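Local atomic coordinates of extracellular invertase (Aspergillus kawachii, PDB entry 5XH8), a protein that hydrolyses beta-fructofuranosides such as sucrose and, with its high transfructosylation activity, probably builds fructooligosaccharides such as 1-kestose. Residues G37-C43 against V56-G62; L79-V85 against G145-T149; L113-S117 against F169-V174. One frame throughout, in Å; residues are numbered along the deposited sequence.

How the contacts relate
All three contacts belong to the beta-propeller of this family 32 glycosidase. Contact 1 pairs two strands of one sheet through backbone bonds, with the His60 and Asp61 side chains adding to them at one end, and is partly buried; contact 2 joins two irregular loops nearer the surface, with one backbone bond, apolar packing and bridging waters; contact 3 is buried and brings strands of two different sheets together, largely by apolar packing and one hydrogen bond. Contacts 1 and 2 meet where Gln84 NE2 reaches His60 O, probably as a hydrogen bond, and contacts 2 and 3 where Phe148 packs on Leu113. Contacts 1 and 3 do not touch, but Asp41 and Asp171 each bind glycerol.

Contact 1 of 3, residues G37-C43 against V56-G62; sequences GQIGDPC and VGFLHDG. With ACT (acetate ion), chain I.
The first beta hairpin of the propeller, strands 37-47 and 54-60, is joined here through the antiparallel non-hydrogen-bonded pairs Ile39-His60 and Pro42-Phe58. A beta bulge between Ile39 and Pro42 shifts the register by one: Gly40 N gives a nearly straight bond (177°) to Leu59 O at 2.9 Å, while Leu59 N turns to Asp41 O at 2.8 Å. Gln38 O is gripped twice, by His60 ND1 at 2.7 Å and by Asp61 N at 3.0 Å, from opposite faces of its carbonyl plane. The His60 ring reaches it edge-on because CG stands anti to the backbone N (chi1 -177°); at its far edge NE2 donates to an acetate, probably from the crystallisation liquor. Gln38 N donates to Asp61 OD1 at 2.8 Å, meeting it from above the carboxylate plane. A water links Gln38 OE1 to Gly62 N. On the side of Ile39 and Phe58, Ile39 CD1 lies over one face of the Phe58 ring, a CH-pi contact 3.8 Å from the centroid. Asp41 OD2 hydrogen-bonds a glycerol, consistent with this bulged strand, which carries the Asp-Pro motif of family 32 at Asp41-Pro42, bordering the substrate pocket of the beta-propeller.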
ATOM      1  N   GLY A  37       9.687   9.582  30.320  1.00 20.67           N
ATOM      2  CA  GLY A  37       8.974   9.983  29.120  1.00 20.87           C
ATOM      3  C   GLY A  37       7.529   9.479  29.084  1.00 20.70           C
ATOM      4  O   GLY A  37       6.923   9.146  30.104  1.00 19.84           O
ATOM      5  N   GLN A  38       6.977   9.427  27.888  1.00 21.42           N
ATOM      6  CA  GLN A  38       5.528   9.290  27.708  1.00 21.27           C
ATOM      7  C   GLN A  38       5.184   7.846  27.355  1.00 21.40           C
ATOM      8  O   GLN A  38       5.922   7.175  26.608  1.00 20.46           O
ATOM      9  CB  GLN A  38       5.059  10.245  26.592  1.00 21.49           C
ATOM     10  CG  GLN A  38       3.544  10.376  26.430  1.00 21.90           C
ATOM     11  CD  GLN A  38       2.954   9.432  25.405  1.00 22.97           C
ATOM     12  OE1 GLN A  38       3.609   8.492  24.914  1.00 23.07           O
ATOM     13  NE2 GLN A  38       1.710   9.680  25.053  1.00 23.61           N
ATOM     14  N   ILE A  39       4.045   7.409  27.879  1.00 20.99           N
ATOM     15  CA  ILE A  39       3.442   6.162  27.533  1.00 20.51           C
ATOM     16  C   ILE A  39       2.097   6.419  26.898  1.00 20.23           C
ATOM     17  O   ILE A  39       1.290   7.254  27.391  1.00 20.56           O
ATOM     18  CB  ILE A  39       3.368   5.182  28.740  1.00 21.27           C
ATOM     19  CG1 ILE A  39       2.901   3.791  28.253  1.00 21.14           C
ATOM     20  CG2 ILE A  39       2.481   5.730  29.872  1.00 21.52           C
ATOM     21  CD1 ILE A  39       2.942   2.693  29.293  1.00 21.55           C
ATOM     22  N   GLY A  40       1.855   5.683  25.805  1.00 19.10           N
ATOM     23  CA  GLY A  40       0.587   5.696  25.100  1.00 19.68           C
ATOM     24  C   GLY A  40      -0.098   4.336  25.233  1.00 20.48           C
ATOM     25  O   GLY A  40       0.099   3.642  26.215  1.00 20.27           O
ATOM     26  N   ASP A  41      -0.875   3.966  24.215  1.00 20.62           N
ATOM     27  CA  ASP A  41      -1.695   2.737  24.218  1.00 20.98           C
ATOM     28  C   ASP A  41      -0.825   1.529  24.548  1.00 20.22           C
ATOM     29  O   ASP A  41       0.249   1.371  23.932  1.00 20.68           O
ATOM     30  CB  ASP A  41      -2.282   2.438  22.833  1.00 21.11           C
ATOM     31  CG  ASP A  41      -3.196   3.514  22.296  1.00 22.35           C
ATOM     32  OD1 ASP A  41      -3.169   4.653  22.800  1.00 22.10           O
ATOM     33  OD2 ASP A  41      -3.928   3.213  21.314  1.00 21.32           O
ATOM     34  N   PRO A  42      -1.267   0.665  25.482  1.00 18.76           N
ATOM     35  CA  PRO A  42      -0.595  -0.613  25.575  1.00 19.12           C
ATOM     36  C   PRO A  42      -0.923  -1.448  24.313  1.00 19.73           C
ATOM     37  O   PRO A  42      -1.931  -1.203  23.663  1.00 19.22           O
ATOM     38  CB  PRO A  42      -1.193  -1.231  26.835  1.00 19.42           C
ATOM     39  CG  PRO A  42      -2.581  -0.670  26.877  1.00 19.64           C
ATOM     40  CD  PRO A  42      -2.440   0.734  26.374  1.00 19.06           C
ATOM     41  N   CYS A  43      -0.038  -2.370  23.959  1.00 20.40           N
ATOM     42  CA  CYS A  43      -0.238  -3.260  22.812  1.00 20.93           C
ATOM     43  C   CYS A  43       0.869  -4.297  22.844  1.00 20.93           C
ATOM     44  O   CYS A  43       1.650  -4.353  23.806  1.00 20.84           O
ATOM     45  CB  CYS A  43      -0.237  -2.473  21.474  1.00 22.06           C
ATOM     46  SG  CYS A  43       1.234  -1.479  21.179  1.00 23.34           S
ATOM     47  N   VAL A  56       4.847  -7.497  27.968  1.00 22.11           N
ATOM     48  CA  VAL A  56       3.940  -6.365  27.842  1.00 22.72           C
ATOM     49  C   VAL A  56       4.554  -5.311  26.893  1.00 22.30           C
ATOM     50  O   VAL A  56       5.776  -5.156  26.830  1.00 23.79           O
ATOM     51  CB  VAL A  56       3.574  -5.709  29.209  1.00 25.55           C
ATOM     52  CG1 VAL A  56       2.909  -6.707  30.145  1.00 25.98           C
ATOM     53  CG2 VAL A  56       4.790  -5.106  29.887  1.00 26.99           C
ATOM     54  N   GLY A  57       3.713  -4.574  26.181  1.00 20.03           N
ATOM     55  CA  GLY A  57       4.162  -3.560  25.230  1.00 19.93           C
ATOM     56  C   GLY A  57       3.316  -2.315  25.391  1.00 19.02           C
ATOM     57  O   GLY A  57       2.227  -2.364  25.967  1.00 19.77           O
ATOM     58  N   PHE A  58       3.823  -1.205  24.885  1.00 18.89           N
ATOM     59  CA  PHE A  58       3.112   0.080  24.930  1.00 19.81           C
ATOM     60  C   PHE A  58       3.775   1.081  23.993  1.00 19.19           C
ATOM     61  O   PHE A  58       4.988   1.046  23.802  1.00 20.05           O
ATOM     62  CB  PHE A  58       3.026   0.651  26.364  1.00 19.81           C
ATOM     63  CG  PHE A  58       4.300   0.521  27.138  1.00 20.29           C
ATOM     64  CD1 PHE A  58       5.320   1.443  26.976  1.00 21.33           C
ATOM     65  CD2 PHE A  58       4.494  -0.540  27.998  1.00 20.40           C
ATOM     66  CE1 PHE A  58       6.523   1.299  27.667  1.00 22.79           C
ATOM     67  CE2 PHE A  58       5.674  -0.687  28.695  1.00 20.92           C
ATOM     68  CZ  PHE A  58       6.702   0.227  28.526  1.00 21.63           C
ATOM     69  N   LEU A  59       2.970   1.961  23.404  1.00 19.85           N
ATOM     70  CA  LEU A  59       3.501   3.113  22.665  1.00 20.55           C
ATOM     71  C   LEU A  59       4.335   3.962  23.615  1.00 19.81           C
ATOM     72  O   LEU A  59       4.006   4.075  24.793  1.00 19.22           O
ATOM     73  CB  LEU A  59       2.372   3.958  22.080  1.00 22.89           C
ATOM     74  CG  LEU A  59       1.446   3.286  21.053  1.00 23.56           C
ATOM     75  CD1 LEU A  59       0.630   4.341  20.349  1.00 23.49           C
ATOM     76  CD2 LEU A  59       2.226   2.453  20.048  1.00 25.25           C
ATOM     77  N   HIS A  60       5.450   4.495  23.113  1.00 20.50           N
ATOM     78  CA  HIS A  60       6.416   5.217  23.939  1.00 20.38           C
ATOM     79  C   HIS A  60       6.918   6.426  23.150  1.00 21.20           C
ATOM     80  O   HIS A  60       7.440   6.298  22.031  1.00 19.77           O
ATOM     81  CB  HIS A  60       7.565   4.295  24.361  1.00 20.95           C
ATOM     82  CG  HIS A  60       8.571   4.930  25.262  1.00 21.62           C
ATOM     83  ND1 HIS A  60       8.227   5.847  26.239  1.00 21.61           N
ATOM     84  CD2 HIS A  60       9.908   4.744  25.375  1.00 21.02           C
ATOM     85  CE1 HIS A  60       9.304   6.189  26.914  1.00 20.95           C
ATOM     86  NE2 HIS A  60      10.338   5.545  26.411  1.00 21.18           N
ATOM     87  N   ASP A  61       6.672   7.606  23.716  1.00 22.34           N
ATOM     88  CA  ASP A  61       7.145   8.893  23.182  1.00 22.10           C
ATOM     89  C   ASP A  61       6.689   9.177  21.757  1.00 22.97           C
ATOM     90  O   ASP A  61       7.364   9.868  21.003  1.00 23.09           O
ATOM     91  CB  ASP A  61       8.663   8.971  23.320  1.00 23.10           C
ATOM     92  CG  ASP A  61       9.097   9.185  24.780  1.00 23.85           C
ATOM     93  OD1 ASP A  61       8.392   9.916  25.495  1.00 22.89           O
ATOM     94  OD2 ASP A  61      10.121   8.625  25.210  1.00 24.24           O
ATOM     95  N   GLY A  62       5.548   8.624  21.374  1.00 21.41           N
ATOM     96  CA  GLY A  62       5.057   8.816  20.005  1.00 23.43           C
ATOM     97  C   GLY A  62       5.972   8.284  18.922  1.00 22.63           C
ATOM     98  O   GLY A  62       5.880   8.726  17.778  1.00 23.25           O
TER
HETATM   99  C   ACT I 708      13.527   5.371  27.573  1.00 45.78           C
HETATM  100  O   ACT I 708      12.646   5.608  28.479  1.00 33.16           O
HETATM  101  OXT ACT I 708      13.311   5.497  26.327  1.00 48.95           O
HETATM  102  CH3 ACT I 708      14.906   4.901  27.898  1.00 45.10           C
HETATM  103  O   HOH W   1       3.416   7.216  22.602  1.00 19.18           O

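Contact 2 of 3, residues L79-V85 against G145-T149; sequences LNQGNQV and GSNFT
Two loops without regular structure meet at Val85 and Asn147, whose CA atoms lie 4.3 Å apart, and Phe148 N donates a fairly straight hydrogen bond (164°) to Val85 O at 2.8 Å. They are connections of the beta-propeller: 79-85 lies on the way from strand 77-78 to strand 96-103 of the next sheet, and 145-149 leads from strand 134-140 into strand 149-150. A beta turn opens the first loop, Gly82 N bonding back to Leu79 O, with Asn80 and Gln81 both in left-handed conformations. Val85 packs its two methyls against different residues of the second loop. Its CG1, anti to the carbonyl carbon (chi1 -51°), presses on Ser146 O at 3.2 Å, whereas CG2 meets Phe148 CD1 at 3.7 Å, the two side chains lying side by side and pointing the same way. The Phe148 ring also packs on Leu44 and Tyr46 of strand 37-47. Leu79 straddles the start of the second loop, its CD1 3.6 Å from Gly145 O and its CD2 against the Ser146 hydroxyl. Asn147 ND2 is hydrogen-bonded to Asp143, while its OD1 accepts from a water that also reaches Gln84 O. Beside Leu79, another water bridges the loops, accepting from Asn80 N at 2.9 Å and hydrogen-bonding Ser146 OG at 2.7 Å.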
ATOM      1  N   LEU A  79      12.992  -4.368  28.492  1.00 24.73           N
ATOM      2  CA  LEU A  79      13.770  -4.767  27.335  1.00 25.22           C
ATOM      3  C   LEU A  79      14.417  -3.520  26.788  1.00 24.78           C
ATOM      4  O   LEU A  79      13.800  -2.456  26.800  1.00 24.60           O
ATOM      5  CB  LEU A  79      12.897  -5.480  26.296  1.00 24.47           C
ATOM      6  CG  LEU A  79      12.306  -6.795  26.818  1.00 26.36           C
ATOM      7  CD1 LEU A  79      11.165  -7.294  25.936  1.00 26.85           C
ATOM      8  CD2 LEU A  79      13.358  -7.888  26.994  1.00 27.05           C
ATOM      9  N   ASN A  80      15.668  -3.637  26.336  1.00 26.67           N
ATOM     10  CA  ASN A  80      16.427  -2.505  25.751  1.00 29.85           C
ATOM     11  C   ASN A  80      16.530  -1.282  26.607  1.00 30.48           C
ATOM     12  O   ASN A  80      16.577  -0.173  26.059  1.00 31.88           O
ATOM     13  CB  ASN A  80      15.779  -1.980  24.471  1.00 33.40           C
ATOM     14  CG  ASN A  80      15.520  -3.042  23.475  1.00 34.45           C
ATOM     15  OD1 ASN A  80      14.464  -3.068  22.857  1.00 40.01           O
ATOM     16  ND2 ASN A  80      16.476  -3.915  23.294  1.00 35.95           N
ATOM     17  N   GLN A  81      16.508  -1.451  27.919  1.00 29.97           N
ATOM     18  CA  GLN A  81      16.511  -0.323  28.837  1.00 34.05           C
ATOM     19  C   GLN A  81      15.395   0.678  28.527  1.00 30.52           C
ATOM     20  O   GLN A  81      15.557   1.880  28.759  1.00 29.37           O
ATOM     21  CB  GLN A  81      17.883   0.374  28.818  1.00 39.67           C
ATOM     22  CG  GLN A  81      19.080  -0.572  28.848  1.00 45.56           C
ATOM     23  CD  GLN A  81      20.380   0.187  28.673  1.00 52.18           C
ATOM     24  OE1 GLN A  81      20.990   0.160  27.601  1.00 56.45           O
ATOM     25  NE2 GLN A  81      20.783   0.910  29.712  1.00 53.00           N
ATOM     26  N   GLY A  82      14.275   0.160  27.996  1.00 27.01           N
ATOM     27  CA  GLY A  82      13.108   0.940  27.713  1.00 25.07           C
ATOM     28  C   GLY A  82      13.020   1.458  26.304  1.00 22.86           C
ATOM     29  O   GLY A  82      11.972   1.937  25.935  1.00 23.73           O
ATOM     30  N   ASN A  83      14.094   1.362  25.526  1.00 23.13           N
ATOM     31  CA  ASN A  83      14.102   1.804  24.132  1.00 25.14           C
ATOM     32  C   ASN A  83      13.221   0.879  23.276  1.00 23.92           C
ATOM     33  O   ASN A  83      13.081  -0.316  23.563  1.00 21.70           O
ATOM     34  CB  ASN A  83      15.521   1.870  23.559  1.00 27.56           C
ATOM     35  CG  ASN A  83      16.405   2.863  24.303  1.00 31.12           C
ATOM     36  OD1 ASN A  83      17.491   2.528  24.761  1.00 37.55           O
ATOM     37  ND2 ASN A  83      15.921   4.053  24.477  1.00 32.17           N
ATOM     38  N   GLN A  84      12.619   1.479  22.252  1.00 21.75           N
ATOM     39  CA  GLN A  84      11.522   0.869  21.515  1.00 20.89           C
ATOM     40  C   GLN A  84      12.016  -0.390  20.784  1.00 21.00           C
ATOM     41  O   GLN A  84      13.168  -0.449  20.338  1.00 19.48           O
ATOM     42  CB  GLN A  84      10.920   1.878  20.527  1.00 21.27           C
ATOM     43  CG  GLN A  84      10.086   2.998  21.164  1.00 20.14           C
ATOM     44  CD  GLN A  84      10.887   4.223  21.597  1.00 20.53           C
ATOM     45  OE1 GLN A  84      12.078   4.138  21.800  1.00 20.13           O
ATOM     46  NE2 GLN A  84      10.208   5.369  21.777  1.00 20.81           N
ATOM     47  N   VAL A  85      11.152  -1.392  20.705  1.00 20.94           N
ATOM     48  CA  VAL A  85      11.443  -2.634  19.978  1.00 21.59           C
ATOM     49  C   VAL A  85      11.144  -2.507  18.482  1.00 20.64           C
ATOM     50  O   VAL A  85      11.504  -3.389  17.684  1.00 20.77           O
ATOM     51  CB  VAL A  85      10.685  -3.835  20.605  1.00 21.81           C
ATOM     52  CG1 VAL A  85      10.935  -3.870  22.097  1.00 23.01           C
ATOM     53  CG2 VAL A  85       9.173  -3.785  20.337  1.00 22.05           C
ATOM     54  N   GLY A 145      12.274 -10.837  21.792  1.00 23.57           N
ATOM     55  CA  GLY A 145      11.339  -9.747  21.976  1.00 23.13           C
ATOM     56  C   GLY A 145      11.892  -8.353  22.175  1.00 22.43           C
ATOM     57  O   GLY A 145      11.125  -7.418  22.348  1.00 24.59           O
ATOM     58  N   SER A 146      13.207  -8.202  22.126  1.00 24.48           N
ATOM     59  CA  SER A 146      13.851  -6.897  22.206  1.00 23.30           C
ATOM     60  C   SER A 146      13.749  -6.078  20.921  1.00 23.46           C
ATOM     61  O   SER A 146      13.728  -4.847  20.990  1.00 22.79           O
ATOM     62  CB  SER A 146      15.305  -7.042  22.627  1.00 23.46           C
ATOM     63  OG  SER A 146      15.369  -7.420  23.993  1.00 23.16           O
ATOM     64  N   ASN A 147      13.703  -6.741  19.772  1.00 21.68           N
ATOM     65  CA  ASN A 147      13.550  -6.072  18.475  1.00 23.39           C
ATOM     66  C   ASN A 147      12.575  -6.851  17.620  1.00 23.10           C
ATOM     67  O   ASN A 147      12.718  -8.049  17.456  1.00 22.92           O
ATOM     68  CB  ASN A 147      14.883  -5.969  17.727  1.00 23.19           C
ATOM     69  CG  ASN A 147      15.860  -5.081  18.434  1.00 24.38           C
ATOM     70  OD1 ASN A 147      15.801  -3.881  18.284  1.00 25.29           O
ATOM     71  ND2 ASN A 147      16.738  -5.662  19.260  1.00 24.69           N
ATOM     72  N   PHE A 148      11.576  -6.157  17.093  1.00 23.04           N
ATOM     73  CA  PHE A 148      10.715  -6.702  16.076  1.00 23.06           C
ATOM     74  C   PHE A 148      11.186  -6.176  14.711  1.00 23.67           C
ATOM     75  O   PHE A 148      11.021  -5.018  14.405  1.00 22.85           O
ATOM     76  CB  PHE A 148       9.251  -6.370  16.379  1.00 22.67           C
ATOM     77  CG  PHE A 148       8.648  -7.306  17.387  1.00 23.82           C
ATOM     78  CD1 PHE A 148       8.929  -7.155  18.748  1.00 24.51           C
ATOM     79  CD2 PHE A 148       7.882  -8.381  16.978  1.00 23.23           C
ATOM     80  CE1 PHE A 148       8.422  -8.047  19.682  1.00 24.08           C
ATOM     81  CE2 PHE A 148       7.358  -9.269  17.899  1.00 24.14           C
ATOM     82  CZ  PHE A 148       7.624  -9.099  19.259  1.00 24.60           C
ATOM     83  N   THR A 149      11.806  -7.056  13.933  1.00 22.54           N
ATOM     84  CA  THR A 149      12.328  -6.740  12.621  1.00 22.92           C
ATOM     85  C   THR A 149      11.194  -6.727  11.618  1.00 22.45           C
ATOM     86  O   THR A 149      10.498  -7.732  11.424  1.00 22.30           O
ATOM     87  CB  THR A 149      13.334  -7.808  12.169  1.00 23.94           C
ATOM     88  OG1 THR A 149      14.212  -8.090  13.254  1.00 25.73           O
ATOM     89  CG2 THR A 149      14.141  -7.327  10.932  1.00 23.06           C
TER
HETATM   90  O   HOH W   2      16.659  -6.303  26.023  1.00 24.16           O
HETATM   91  O   HOH W   3      14.227  -1.793  17.530  1.00 48.78           O
HETATM   92  O   HOH W   4      12.711  -3.173  14.808  1.00 38.32           O

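Contact 3 of 3, residues L113-S117 against F169-V174; sequences LLYTS and FRDPYV
Leu114 begins the contact with Pro172 and Val174, across two nearly antiparallel strands (173°) that belong to separate sheets of the propeller. Their axes approach to 5.7 Å; the strands are not paired, and mainly side chains bridge the gap. With CG anti to the backbone N (chi1 -179°), Leu114 sends CD2 to Pro172 CB at 4.0 Å and to Val174 CG1 at 4.2 Å. Its carbonyl takes part as well, Leu114 O lying 3.4 Å from Pro172 CG. Tyr115 CB leaves the backbone away from the other strand, and the hydroxyl is bonded to Asp93, yet the backbone still meets the proline, Tyr115 CA to Pro172 CG. Thr116 then carries the polar part of the contact. Its OG1 accepts from Asp171 N at 3.0 Å, a somewhat bent bond (147°), and is also hydrogen-bonded to Gln136 OE1, so this buried hydroxyl has a partner in each sheet. The same oxygen comes to 3.2 Å from Pro172 CD, and Thr116 CG2 lies against Arg170 CB at 3.8 Å. Arg170, Asp171 and Pro172 form the Arg-Asp-Pro motif of family 32. The Asp171 carboxylate is bonded to Thr249, and its OD1 also to a glycerol; the Arg170 chain leads away from Thr116 to salt bridges with Glu134 and Glu248. The bond to Thr116 ties the backbone of the motif to the neighbouring sheet, probably beside the substrate pocket. Strand 112-118 lies between strands 96-103 and 134-140 of its own sheet, while strand 166-176 is an outermost strand of the next one, backed by strand 191-199, whose Thr193 touches Leu114, Pro172 and Val174 where the two sheets meet.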
ATOM      1  N   LEU A 113       4.448  -9.829  14.953  1.00 21.42           N
ATOM      2  CA  LEU A 113       3.655  -8.612  15.197  1.00 21.23           C
ATOM      3  C   LEU A 113       2.917  -8.202  13.934  1.00 21.41           C
ATOM      4  O   LEU A 113       3.545  -8.000  12.886  1.00 21.28           O
ATOM      5  CB  LEU A 113       4.580  -7.467  15.619  1.00 20.62           C
ATOM      6  CG  LEU A 113       3.962  -6.074  15.757  1.00 20.20           C
ATOM      7  CD1 LEU A 113       3.000  -6.021  16.910  1.00 21.26           C
ATOM      8  CD2 LEU A 113       5.067  -5.039  15.929  1.00 21.03           C
ATOM      9  N   LEU A 114       1.595  -8.069  14.043  1.00 20.22           N
ATOM     10  CA  LEU A 114       0.785  -7.409  13.037  1.00 20.45           C
ATOM     11  C   LEU A 114       0.392  -6.038  13.607  1.00 19.88           C
ATOM     12  O   LEU A 114      -0.257  -5.967  14.648  1.00 20.29           O
ATOM     13  CB  LEU A 114      -0.466  -8.237  12.713  1.00 20.75           C
ATOM     14  CG  LEU A 114      -1.413  -7.691  11.642  1.00 21.48           C
ATOM     15  CD1 LEU A 114      -0.746  -7.587  10.285  1.00 21.79           C
ATOM     16  CD2 LEU A 114      -2.658  -8.557  11.544  1.00 22.67           C
ATOM     17  N   TYR A 115       0.750  -4.963  12.910  1.00 19.68           N
ATOM     18  CA  TYR A 115       0.589  -3.611  13.448  1.00 18.88           C
ATOM     19  C   TYR A 115       0.203  -2.606  12.388  1.00 19.08           C
ATOM     20  O   TYR A 115       0.389  -2.841  11.168  1.00 18.16           O
ATOM     21  CB  TYR A 115       1.886  -3.163  14.133  1.00 19.65           C
ATOM     22  CG  TYR A 115       3.029  -2.775  13.194  1.00 19.10           C
ATOM     23  CD1 TYR A 115       3.844  -3.746  12.615  1.00 19.23           C
ATOM     24  CD2 TYR A 115       3.290  -1.446  12.895  1.00 18.74           C
ATOM     25  CE1 TYR A 115       4.878  -3.396  11.760  1.00 19.92           C
ATOM     26  CE2 TYR A 115       4.312  -1.089  12.024  1.00 19.53           C
ATOM     27  CZ  TYR A 115       5.108  -2.067  11.461  1.00 19.13           C
ATOM     28  OH  TYR A 115       6.141  -1.713  10.632  1.00 18.71           O
ATOM     29  N   THR A 116      -0.321  -1.477  12.846  1.00 17.80           N
ATOM     30  CA  THR A 116      -0.705  -0.419  11.923  1.00 18.18           C
ATOM     31  C   THR A 116       0.505   0.448  11.589  1.00 18.48           C
ATOM     32  O   THR A 116       1.035   1.165  12.445  1.00 19.10           O
ATOM     33  CB  THR A 116      -1.866   0.442  12.430  1.00 18.48           C
ATOM     34  OG1 THR A 116      -3.024  -0.384  12.621  1.00 20.01           O
ATOM     35  CG2 THR A 116      -2.209   1.524  11.392  1.00 18.00           C
ATOM     36  N   SER A 117       0.898   0.371  10.321  1.00 18.79           N
ATOM     37  CA  SER A 117       1.981   1.141   9.729  1.00 19.38           C
ATOM     38  C   SER A 117       1.384   2.420   9.101  1.00 19.86           C
ATOM     39  O   SER A 117       0.484   2.331   8.275  1.00 19.76           O
ATOM     40  CB  SER A 117       2.714   0.275   8.704  1.00 19.23           C
ATOM     41  OG  SER A 117       1.833  -0.509   7.915  1.00 18.86           O
ATOM     42  N   PHE A 169      -8.897   2.919  10.521  1.00 23.17           N
ATOM     43  CA  PHE A 169      -8.631   1.543  10.130  1.00 23.29           C
ATOM     44  C   PHE A 169      -7.316   1.049  10.750  1.00 21.68           C
ATOM     45  O   PHE A 169      -6.280   0.984  10.083  1.00 20.16           O
ATOM     46  CB  PHE A 169      -8.613   1.458   8.607  1.00 24.06           C
ATOM     47  CG  PHE A 169      -8.599   0.059   8.075  1.00 24.24           C
ATOM     48  CD1 PHE A 169      -9.720  -0.740   8.173  1.00 25.26           C
ATOM     49  CD2 PHE A 169      -7.492  -0.432   7.432  1.00 25.24           C
ATOM     50  CE1 PHE A 169      -9.709  -2.035   7.687  1.00 25.41           C
ATOM     51  CE2 PHE A 169      -7.476  -1.722   6.927  1.00 25.60           C
ATOM     52  CZ  PHE A 169      -8.595  -2.524   7.049  1.00 24.92           C
ATOM     53  N   ARG A 170      -7.362   0.692  12.034  1.00 20.79           N
ATOM     54  CA  ARG A 170      -6.129   0.454  12.780  1.00 21.17           C
ATOM     55  C   ARG A 170      -6.310  -0.467  13.967  1.00 21.71           C
ATOM     56  O   ARG A 170      -7.432  -0.914  14.250  1.00 20.63           O
ATOM     57  CB  ARG A 170      -5.540   1.796  13.226  1.00 20.48           C
ATOM     58  CG  ARG A 170      -6.481   2.686  14.011  1.00 20.59           C
ATOM     59  CD  ARG A 170      -5.727   3.871  14.642  1.00 20.71           C
ATOM     60  NE  ARG A 170      -6.646   4.774  15.338  1.00 21.29           N
ATOM     61  CZ  ARG A 170      -7.343   5.777  14.785  1.00 21.29           C
ATOM     62  NH1 ARG A 170      -7.199   6.113  13.496  1.00 20.84           N
ATOM     63  NH2 ARG A 170      -8.186   6.487  15.552  1.00 20.54           N
ATOM     64  N   ASP A 171      -5.192  -0.732  14.643  1.00 21.30           N
ATOM     65  CA  ASP A 171      -5.136  -1.469  15.910  1.00 21.02           C
ATOM     66  C   ASP A 171      -5.527  -2.946  15.719  1.00 20.69           C
ATOM     67  O   ASP A 171      -6.381  -3.467  16.434  1.00 20.86           O
ATOM     68  CB  ASP A 171      -6.023  -0.838  16.992  1.00 22.05           C
ATOM     69  CG  ASP A 171      -5.820   0.653  17.160  1.00 22.57           C
ATOM     70  OD1 ASP A 171      -4.724   1.163  16.860  1.00 21.89           O
ATOM     71  OD2 ASP A 171      -6.806   1.309  17.612  1.00 22.10           O
ATOM     72  N   PRO A 172      -4.884  -3.628  14.774  1.00 21.60           N
ATOM     73  CA  PRO A 172      -5.257  -5.018  14.538  1.00 21.84           C
ATOM     74  C   PRO A 172      -5.048  -5.863  15.793  1.00 22.23           C
ATOM     75  O   PRO A 172      -3.991  -5.742  16.468  1.00 21.27           O
ATOM     76  CB  PRO A 172      -4.319  -5.447  13.406  1.00 21.54           C
ATOM     77  CG  PRO A 172      -3.136  -4.527  13.528  1.00 20.95           C
ATOM     78  CD  PRO A 172      -3.740  -3.225  13.921  1.00 21.57           C
ATOM     79  N   TYR A 173      -6.065  -6.673  16.105  1.00 21.38           N
ATOM     80  CA  TYR A 173      -6.063  -7.555  17.272  1.00 21.18           C
ATOM     81  C   TYR A 173      -6.233  -9.008  16.820  1.00 22.27           C
ATOM     82  O   TYR A 173      -7.326  -9.419  16.391  1.00 23.23           O
ATOM     83  CB  TYR A 173      -7.166  -7.152  18.251  1.00 22.01           C
ATOM     84  CG  TYR A 173      -6.992  -7.800  19.604  1.00 21.82           C
ATOM     85  CD1 TYR A 173      -6.213  -7.186  20.606  1.00 22.15           C
ATOM     86  CD2 TYR A 173      -7.557  -9.038  19.882  1.00 21.94           C
ATOM     87  CE1 TYR A 173      -6.023  -7.793  21.843  1.00 22.16           C
ATOM     88  CE2 TYR A 173      -7.359  -9.670  21.116  1.00 23.07           C
ATOM     89  CZ  TYR A 173      -6.593  -9.040  22.101  1.00 23.59           C
ATOM     90  OH  TYR A 173      -6.393  -9.663  23.330  1.00 23.10           O
ATOM     91  N   VAL A 174      -5.141  -9.755  16.908  1.00 22.74           N
ATOM     92  CA  VAL A 174      -5.124 -11.168  16.558  1.00 22.92           C
ATOM     93  C   VAL A 174      -5.679 -12.024  17.709  1.00 24.38           C
ATOM     94  O   VAL A 174      -5.414 -11.778  18.917  1.00 21.81           O
ATOM     95  CB  VAL A 174      -3.724 -11.670  16.145  1.00 22.24           C
ATOM     96  CG1 VAL A 174      -3.169 -10.860  15.004  1.00 23.79           C
ATOM     97  CG2 VAL A 174      -2.746 -11.685  17.311  1.00 24.01           C
TER